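Local coordinates for protein hydrolase, isochorismatase family (Pseudomonas putida, PDB 4L07) that hydrolyses the amide of maleamate, probably releasing maleate and ammonia, as an amidase of the isochorismatase family, at residues V154-A157 with V158-G161; D192-D195 with S196-L200. One frame throughout, in Å; residues are numbered along the deposited sequence.

Interaction 1: residues V154-A157 with V158-G161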
loop_
_atom_site.group_PDB
_atom_site.type_symbol
_atom_site.label_atom_id
_atom_site.label_comp_id
_atom_site.label_asym_id
_atom_site.label_seq_id
_atom_site.Cartn_x
_atom_site.Cartn_y
_atom_site.Cartn_z
ATOM N N VAL A 154 -4.943 -10.928 -9.471
ATOM C CA VAL A 154 -5.746 -11.911 -8.750
ATOM C C VAL A 154 -5.235 -12.097 -7.325
ATOM O O VAL A 154 -6.022 -12.048 -6.381
ATOM C CB VAL A 154 -5.802 -13.257 -9.506
ATOM C CG1 VAL A 154 -6.294 -14.393 -8.606
ATOM C CG2 VAL A 154 -6.707 -13.111 -10.719
ATOM N N VAL A 155 -3.922 -12.274 -7.176
ATOM C CA VAL A 155 -3.311 -12.394 -5.846
ATOM C C VAL A 155 -3.624 -11.171 -4.996
ATOM O O VAL A 155 -4.073 -11.303 -3.852
ATOM C CB VAL A 155 -1.790 -12.642 -5.926
ATOM C CG1 VAL A 155 -1.139 -12.512 -4.550
ATOM C CG2 VAL A 155 -1.519 -14.017 -6.520
ATOM N N ASP A 156 -3.414 -9.981 -5.559
ATOM C CA ASP A 156 -3.724 -8.750 -4.832
ATOM C C ASP A 156 -5.199 -8.570 -4.488
ATOM O O ASP A 156 -5.515 -8.061 -3.408
ATOM C CB ASP A 156 -3.186 -7.516 -5.560
ATOM C CG ASP A 156 -1.823 -7.081 -5.038
ATOM O OD1 ASP A 156 -1.331 -7.672 -4.052
ATOM O OD2 ASP A 156 -1.231 -6.145 -5.616
ATOM N N ALA A 157 -6.093 -8.975 -5.389
ATOM C CA ALA A 157 -7.534 -8.863 -5.131
ATOM C C ALA A 157 -7.964 -9.650 -3.888
ATOM O O ALA A 157 -8.651 -9.102 -3.013
ATOM C CB ALA A 157 -8.347 -9.295 -6.351
ATOM N N VAL A 158 -7.541 -10.912 -3.791
ATOM C CA VAL A 158 -7.912 -11.735 -2.626
ATOM C C VAL A 158 -7.225 -11.212 -1.365
ATOM O O VAL A 158 -7.843 -11.136 -0.298
ATOM C CB VAL A 158 -7.621 -13.235 -2.811
ATOM C CG1 VAL A 158 -8.557 -14.064 -1.936
ATOM C CG2 VAL A 158 -7.810 -13.637 -4.260
ATOM N N GLN A 159 -5.962 -10.813 -1.496
ATOM C CA GLN A 159 -5.240 -10.213 -0.359
ATOM C C GLN A 159 -5.914 -8.945 0.151
ATOM O O GLN A 159 -5.868 -8.642 1.343
ATOM C CB GLN A 159 -3.798 -9.896 -0.745
ATOM C CG GLN A 159 -2.919 -11.132 -0.835
ATOM C CD GLN A 159 -1.504 -10.813 -1.263
ATOM O OE1 GLN A 159 -1.249 -9.831 -1.978
ATOM N NE2 GLN A 159 -0.574 -11.650 -0.846
ATOM N N SER A 160 -6.531 -8.203 -0.764
ATOM C CA SER A 160 -7.165 -6.924 -0.436
ATOM C C SER A 160 -8.548 -7.066 0.217
ATOM O O SER A 160 -9.138 -6.077 0.641
ATOM C CB SER A 160 -7.245 -6.045 -1.689
ATOM O OG SER A 160 -5.941 -5.770 -2.191
ATOM N N GLY A 161 -9.053 -8.296 0.307
ATOM C CA GLY A 161 -10.353 -8.543 0.913
ATOM C C GLY A 161 -11.509 -8.809 -0.041
ATOM O O GLY A 161 -12.666 -8.772 0.376
#
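Ser160 reaches back to Asp156 with two donors, its backbone N and its hydroxyl, and the hydrogen bonds of the contact centre on this pair. Ser160 N lies 2.8 Å from Asp156 O, and Ser160 OG comes still nearer, 2.6 Å from Asp156 O. The two donors approach from opposite faces of the carbonyl plane, the hydroxyl standing 36° above it rather than on a lone pair. With OG beside its own backbone N (chi1 -61°), the serine folds back over the last turn. Regular helical bonds precede it, Val158 N to Val154 O and Gln159 N to Val155 O; beyond it, Gly161 adopts positive phi and Gly161 N bonds to Val158 O at 3.1 Å, closing a Schellman motif.

Carbon contacts fill in around these bonds. Val158 CG2, held beside its backbone N, lies 3.2 Å from Val154 O. Gln159 runs alongside Val155: Gln159 CG is 3.2 Å from Val155 O, and Gln159 CD is 3.7 Å from Val155 CG1. The carboxylate of Asp156 is hydrogen-bonded through OD2 to Ser120 OG. An alanine in place of Gln159 would probably take the aliphatic chain away from the flank of Val155 and open a gap beside Ala119 of the second subunit. Val154, Ala157 and Val158 all rest on Val164 of strand 163-172.

The chemistry is that of a buried helix C-terminus: as the repeating bonds run out, the serine hydroxyl and the glycine turn take up carbonyls of the last turn, and the chain can turn toward the next strand without leaving the protein interior.

Interaction 2: residues D192-D195 with S196-L200; sequences DVTD and SDDIL
Asp198 reaches from the first turn of helix 196-207 back to Thr194, on the strand just before it. Its CB lies close to both a hydroxyl and a carbonyl, 3.2 Å from Thr194 OG1 and 3.4 Å from Asp195 O. From there CG stands anti to the backbone N (chi1 174°), which carries the carboxylate toward the threonine, and the two side chains cross at about a right angle. At the tip, Asp198 OD1 accepts the hydroxyl proton of Thr194 OG1 over 2.6 Å, on its anti side and 21° out of the carboxylate plane. The same oxygen forms a salt bridge with Arg18, so a neutral and a charged donor share it.

The backbone of Asp198 is gripped in turn. Asp198 N donates to Asp195 OD2 at 3.1 Å, meeting that oxygen nearly along its C-O axis, and the planes of the two carboxylates stand 81° apart. One residue on, Ile199 N bonds to Asp195 O over 3.1 Å, starting the helical pattern. Beside the polar pair, Ile199 CD1 packs at 3.9 Å on Thr194 CG2.

Asp195 thus serves as the N-cap, its carboxylate accepting from the first-turn N-H of Asp198, a capping bond, at the point where strand 192-194, outermost in the parallel sheet within this chain, passes into the C-terminal helix of this alpha/beta isochorismatase fold.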
loop_
_atom_site.group_PDB
_atom_site.type_symbol
_atom_site.label_atom_id
_atom_site.label_comp_id
_atom_site.label_asym_id
_atom_site.label_seq_id
_atom_site.Cartn_x
_atom_site.Cartn_y
_atom_site.Cartn_z
ATOM N N ASP A 192 -11.590 -18.728 -7.905
ATOM C CA ASP A 192 -12.215 -19.772 -8.711
ATOM C C ASP A 192 -12.032 -19.520 -10.202
ATOM O O ASP A 192 -12.473 -18.491 -10.729
ATOM C CB ASP A 192 -13.703 -19.925 -8.358
ATOM C CG ASP A 192 -13.943 -20.931 -7.232
ATOM O OD1 ASP A 192 -12.970 -21.570 -6.777
ATOM O OD2 ASP A 192 -15.109 -21.086 -6.799
ATOM N N VAL A 193 -11.376 -20.470 -10.868
ATOM C CA VAL A 193 -11.231 -20.465 -12.318
ATOM C C VAL A 193 -12.489 -21.078 -12.923
ATOM O O VAL A 193 -12.906 -22.179 -12.549
ATOM C CB VAL A 193 -9.966 -21.230 -12.778
ATOM C CG1 VAL A 193 -9.835 -21.223 -14.297
ATOM C CG2 VAL A 193 -8.722 -20.634 -12.137
ATOM N N THR A 194 -13.068 -20.368 -13.874
ATOM C CA THR A 194 -14.335 -20.744 -14.470
ATOM C C THR A 194 -14.361 -20.248 -15.913
ATOM O O THR A 194 -13.321 -20.181 -16.524
ATOM C CB THR A 194 -15.534 -20.280 -13.624
ATOM O OG1 THR A 194 -16.752 -20.753 -14.206
ATOM C CG2 THR A 194 -15.558 -18.770 -13.475
ATOM N N ASP A 195 -15.538 -20.022 -16.482
ATOM C CA ASP A 195 -15.627 -19.484 -17.846
ATOM C C ASP A 195 -16.669 -18.370 -17.965
ATOM O O ASP A 195 -17.458 -18.152 -17.042
ATOM C CB ASP A 195 -15.843 -20.597 -18.896
ATOM C CG ASP A 195 -17.155 -21.355 -18.722
ATOM O OD1 ASP A 195 -17.269 -22.452 -19.306
ATOM O OD2 ASP A 195 -18.083 -20.872 -18.040
ATOM N N SER A 196 -16.662 -17.674 -19.101
ATOM C CA SER A 196 -17.532 -16.511 -19.312
ATOM C C SER A 196 -19.024 -16.852 -19.244
ATOM O O SER A 196 -19.806 -16.075 -18.699
ATOM C CB SER A 196 -17.188 -15.784 -20.615
ATOM O OG SER A 196 -17.280 -16.637 -21.744
ATOM N N ASP A 197 -19.402 -18.012 -19.783
ATOM C CA ASP A 197 -20.778 -18.517 -19.680
ATOM C C ASP A 197 -21.291 -18.531 -18.238
ATOM O O ASP A 197 -22.392 -18.051 -17.966
ATOM C CB ASP A 197 -20.892 -19.925 -20.281
ATOM C CG ASP A 197 -21.041 -19.915 -21.796
ATOM O OD1 ASP A 197 -21.206 -18.830 -22.397
ATOM O OD2 ASP A 197 -20.999 -21.014 -22.391
ATOM N N ASP A 198 -20.487 -19.089 -17.331
ATOM C CA ASP A 198 -20.778 -19.100 -15.896
ATOM C C ASP A 198 -20.937 -17.664 -15.390
ATOM O O ASP A 198 -21.945 -17.335 -14.771
ATOM C CB ASP A 198 -19.661 -19.847 -15.136
ATOM C CG ASP A 198 -19.796 -19.780 -13.601
ATOM O OD1 ASP A 198 -18.942 -20.384 -12.917
ATOM O OD2 ASP A 198 -20.717 -19.142 -13.054
ATOM N N ILE A 199 -19.947 -16.816 -15.668
ATOM C CA ILE A 199 -19.970 -15.425 -15.206
ATOM C C ILE A 199 -21.259 -14.720 -15.628
ATOM O O ILE A 199 -21.928 -14.104 -14.802
ATOM C CB ILE A 199 -18.726 -14.631 -15.686
ATOM C CG1 ILE A 199 -17.433 -15.231 -15.105
ATOM C CG2 ILE A 199 -18.843 -13.147 -15.334
ATOM C CD1 ILE A 199 -17.379 -15.303 -13.587
ATOM N N LEU A 200 -21.608 -14.842 -16.906
ATOM C CA LEU A 200 -22.788 -14.162 -17.453
ATOM C C LEU A 200 -24.073 -14.585 -16.744
ATOM O O LEU A 200 -24.867 -13.738 -16.345
ATOM C CB LEU A 200 -22.901 -14.392 -18.964
ATOM C CG LEU A 200 -21.825 -13.778 -19.862
ATOM C CD1 LEU A 200 -21.904 -14.382 -21.259
ATOM C CD2 LEU A 200 -21.914 -12.255 -19.912
#

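In the fold
The two interactions mark opposite kinds of helix end in one alpha/beta fold. Interaction 1 finishes helix 146-159, the crossover between strands 138-144 and 163-172, and is wholly buried, with other subunits of the tetramer packed against it. Interaction 2 begins helix 196-207 after the last strand, 192-194, outermost within this chain, and is only partly buried. Strand 163-172 is their common neighbour, packing on Val154, Ala157 and Val158 of the first and pairing with the strand of the second. Their centres are 18 Å apart. At the C-terminal end a hydroxyl donates to a main-chain carbonyl; at the N-terminal end carboxylates accept from a hydroxyl, a backbone N-H and an arginine.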